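PDB 6P74: OLD nuclease from Thermus scotoductus, which degrades linear and supercoiled double-stranded DNA as a metal-dependent 5'-3' exonuclease, nicks circular DNA and has DNA-stimulated ATPase activity. Local coordinates for residues Gly157-Pro162 with Phe260-Gln265. Numbering follows the deposited sequence.
Sequences GRLLQP and FEAFRQ
Leu159 lays its CD1 methyl over one face of the Phe263 ring. This is a CH-pi contact, with Leu159 CD1 4.1 Å from the centroid of the Phe263 ring. Leu159 CD1 sits toward the rim, 3.8 Å from Phe263 CD1. The same methyl, Leu159 CD1, reaches the next residue back, 3.9 Å from Ala262 CB. CG of Leu159, anti to the backbone N (chi1 -178°), directs the branch toward both. The ring's outer rim reaches the backbone of the other helix: Phe263 CE1 lies 3.5 Å from Leu159 CA. Arg158 adds its aliphatic part, with Arg158 CG 4.1 Å from Phe263 CZ. Its guanidinium plane is turned 87° from the ring. One guanidinium face carries Gln161 NE2, 3.3 Å above the plane. Arg158 NH2 donates a hydrogen bond to Lys269 O and forms a salt bridge with Glu268. The contact joins helix 154-166, assigned to the dimerization domain, to helix 246-266, assigned to the C-terminal part of the ATPase domain. Ile192 and Thr195 of the second subunit pack on Leu159 and Ala262, respectively. Between the two segments the chemistry is apolar, which implies cohesion by side-chain packing, with the arginine's charge probably balanced outside them, by Glu268.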
ATOM      1  N   GLY A 157      10.494   0.681 -21.282  1.00 87.14           N
ATOM      2  CA  GLY A 157      10.711  -0.555 -22.019  1.00 82.21           C
ATOM      3  C   GLY A 157       9.829  -0.674 -23.245  1.00 85.37           C
ATOM      4  O   GLY A 157      10.285  -1.095 -24.312  1.00 88.66           O
ATOM      5  N   ARG A 158       8.553  -0.306 -23.118  1.00 81.97           N
ATOM      6  CA  ARG A 158       7.694  -0.383 -24.291  1.00 83.61           C
ATOM      7  C   ARG A 158       8.124   0.638 -25.339  1.00 87.19           C
ATOM      8  O   ARG A 158       8.014   0.372 -26.543  1.00 89.67           O
ATOM      9  CB  ARG A 158       6.226  -0.214 -23.880  1.00 79.85           C
ATOM     10  CG  ARG A 158       5.230  -0.109 -25.027  1.00 88.27           C
ATOM     11  CD  ARG A 158       5.272  -1.333 -25.948  1.00101.47           C
ATOM     12  NE  ARG A 158       4.471  -1.147 -27.166  1.00107.92           N
ATOM     13  CZ  ARG A 158       4.894  -0.524 -28.273  1.00102.62           C
ATOM     14  NH1 ARG A 158       6.119  -0.003 -28.339  1.00 94.66           N
ATOM     15  NH2 ARG A 158       4.087  -0.416 -29.325  1.00100.96           N
ATOM     16  N   LEU A 159       8.668   1.782 -24.909  1.00 81.80           N
ATOM     17  CA  LEU A 159       9.135   2.777 -25.872  1.00 87.54           C
ATOM     18  C   LEU A 159      10.303   2.251 -26.703  1.00 85.15           C
ATOM     19  O   LEU A 159      10.360   2.475 -27.921  1.00 78.91           O
ATOM     20  CB  LEU A 159       9.532   4.068 -25.151  1.00 80.10           C
ATOM     21  CG  LEU A 159      10.009   5.235 -26.024  1.00 77.18           C
ATOM     22  CD1 LEU A 159       8.912   5.739 -26.952  1.00 73.34           C
ATOM     23  CD2 LEU A 159      10.538   6.388 -25.168  1.00 75.48           C
ATOM     24  N   LEU A 160      11.244   1.554 -26.062  1.00 79.92           N
ATOM     25  CA  LEU A 160      12.457   1.076 -26.720  1.00 86.54           C
ATOM     26  C   LEU A 160      12.280  -0.234 -27.477  1.00 89.50           C
ATOM     27  O   LEU A 160      13.241  -0.696 -28.092  1.00 92.23           O
ATOM     28  CB  LEU A 160      13.579   0.892 -25.692  1.00 84.84           C
ATOM     29  CG  LEU A 160      14.029   2.150 -24.949  1.00 88.08           C
ATOM     30  CD1 LEU A 160      14.928   1.777 -23.779  1.00 84.40           C
ATOM     31  CD2 LEU A 160      14.740   3.098 -25.903  1.00 86.34           C
ATOM     32  N   GLN A 161      11.102  -0.849 -27.465  1.00 92.24           N
ATOM     33  CA  GLN A 161      11.049  -2.192 -28.026  1.00 93.48           C
ATOM     34  C   GLN A 161      11.259  -2.177 -29.545  1.00 99.11           C
ATOM     35  O   GLN A 161      11.765  -3.165 -30.092  1.00101.38           O
ATOM     36  CB  GLN A 161       9.742  -2.896 -27.632  1.00 90.84           C
ATOM     37  CG  GLN A 161       8.547  -2.664 -28.537  1.00 92.01           C
ATOM     38  CD  GLN A 161       7.338  -3.517 -28.139  1.00 94.28           C
ATOM     39  OE1 GLN A 161       7.334  -4.178 -27.083  1.00 87.52           O
ATOM     40  NE2 GLN A 161       6.307  -3.508 -28.987  1.00 94.59           N
ATOM     41  N   PRO A 162      10.923  -1.096 -30.262  1.00102.90           N
ATOM     42  CA  PRO A 162      11.366  -1.018 -31.663  1.00104.75           C
ATOM     43  C   PRO A 162      12.865  -0.802 -31.790  1.00110.85           C
ATOM     44  O   PRO A 162      13.455  -1.190 -32.807  1.00118.38           O
ATOM     45  CB  PRO A 162      10.567   0.169 -32.220  1.00101.58           C
ATOM     46  CG  PRO A 162      10.296   1.018 -31.044  1.00 99.22           C
ATOM     47  CD  PRO A 162      10.065   0.051 -29.910  1.00101.82           C
ATOM     48  N   PHE A 260       5.682  10.116 -23.188  1.00 62.02           N
ATOM     49  CA  PHE A 260       4.427  10.003 -23.921  1.00 67.87           C
ATOM     50  C   PHE A 260       4.450  10.791 -25.218  1.00 70.55           C
ATOM     51  O   PHE A 260       3.825  10.383 -26.203  1.00 79.34           O
ATOM     52  CB  PHE A 260       3.271  10.450 -23.042  1.00 66.97           C
ATOM     53  CG  PHE A 260       2.748   9.359 -22.163  1.00 73.66           C
ATOM     54  CD1 PHE A 260       1.753   8.504 -22.620  1.00 73.18           C
ATOM     55  CD2 PHE A 260       3.256   9.177 -20.887  1.00 67.77           C
ATOM     56  CE1 PHE A 260       1.267   7.493 -21.812  1.00 77.21           C
ATOM     57  CE2 PHE A 260       2.771   8.169 -20.080  1.00 69.62           C
ATOM     58  CZ  PHE A 260       1.780   7.324 -20.545  1.00 74.77           C
ATOM     59  N   GLU A 261       5.157  11.916 -25.241  1.00 70.60           N
ATOM     60  CA  GLU A 261       5.323  12.643 -26.489  1.00 70.86           C
ATOM     61  C   GLU A 261       6.148  11.842 -27.490  1.00 76.64           C
ATOM     62  O   GLU A 261       5.889  11.920 -28.698  1.00 82.85           O
ATOM     63  CB  GLU A 261       5.941  14.014 -26.207  1.00 71.28           C
ATOM     64  CG  GLU A 261       6.339  14.836 -27.440  1.00 77.30           C
ATOM     65  CD  GLU A 261       5.171  15.204 -28.363  1.00 81.35           C
ATOM     66  OE1 GLU A 261       4.010  15.086 -27.927  1.00 83.94           O
ATOM     67  OE2 GLU A 261       5.425  15.605 -29.533  1.00 92.73           O
ATOM     68  N   ALA A 262       7.127  11.053 -27.027  1.00 66.59           N
ATOM     69  CA  ALA A 262       7.845  10.207 -27.977  1.00 70.10           C
ATOM     70  C   ALA A 262       6.930   9.111 -28.533  1.00 73.81           C
ATOM     71  O   ALA A 262       6.955   8.828 -29.736  1.00 80.74           O
ATOM     72  CB  ALA A 262       9.089   9.609 -27.326  1.00 71.02           C
ATOM     73  N   PHE A 263       6.094   8.503 -27.681  1.00 72.67           N
ATOM     74  CA  PHE A 263       5.115   7.525 -28.161  1.00 74.80           C
ATOM     75  C   PHE A 263       4.271   8.088 -29.291  1.00 79.88           C
ATOM     76  O   PHE A 263       4.056   7.431 -30.312  1.00 82.39           O
ATOM     77  CB  PHE A 263       4.201   7.085 -27.025  1.00 74.36           C
ATOM     78  CG  PHE A 263       4.751   5.966 -26.192  1.00 83.92           C
ATOM     79  CD1 PHE A 263       5.265   4.833 -26.779  1.00 88.75           C
ATOM     80  CD2 PHE A 263       4.723   6.041 -24.810  1.00 87.15           C
ATOM     81  CE1 PHE A 263       5.757   3.802 -26.001  1.00 89.84           C
ATOM     82  CE2 PHE A 263       5.224   5.018 -24.034  1.00 83.31           C
ATOM     83  CZ  PHE A 263       5.738   3.904 -24.627  1.00 81.26           C
ATOM     84  N   ARG A 264       3.751   9.303 -29.109  1.00 90.95           N
ATOM     85  CA  ARG A 264       2.835   9.856 -30.098  1.00 92.89           C
ATOM     86  C   ARG A 264       3.532  10.067 -31.429  1.00 92.46           C
ATOM     87  O   ARG A 264       2.937   9.846 -32.492  1.00 96.46           O
ATOM     88  CB  ARG A 264       2.232  11.168 -29.600  1.00 90.41           C
ATOM     89  CG  ARG A 264       1.027  11.594 -30.402  1.00 96.51           C
ATOM     90  CD  ARG A 264       1.309  12.870 -31.122  1.00104.30           C
ATOM     91  NE  ARG A 264       1.526  13.941 -30.165  1.00103.05           N
ATOM     92  CZ  ARG A 264       2.129  15.086 -30.456  1.00112.65           C
ATOM     93  NH1 ARG A 264       2.590  15.309 -31.686  1.00104.01           N
ATOM     94  NH2 ARG A 264       2.275  16.010 -29.508  1.00123.60           N
ATOM     95  N   GLN A 265       4.796  10.505 -31.387  1.00 88.61           N
ATOM     96  CA  GLN A 265       5.574  10.653 -32.610  1.00 92.53           C
ATOM     97  C   GLN A 265       5.949   9.309 -33.213  1.00 98.04           C
ATOM     98  O   GLN A 265       6.031   9.196 -34.439  1.00105.82           O
ATOM     99  CB  GLN A 265       6.835  11.465 -32.348  1.00 91.09           C
ATOM    100  CG  GLN A 265       6.555  12.832 -31.785  1.00 97.06           C
ATOM    101  CD  GLN A 265       7.731  13.756 -31.966  1.00105.06           C
ATOM    102  OE1 GLN A 265       8.633  13.478 -32.764  1.00113.88           O
ATOM    103  NE2 GLN A 265       7.742  14.857 -31.221  1.00102.65           N
TER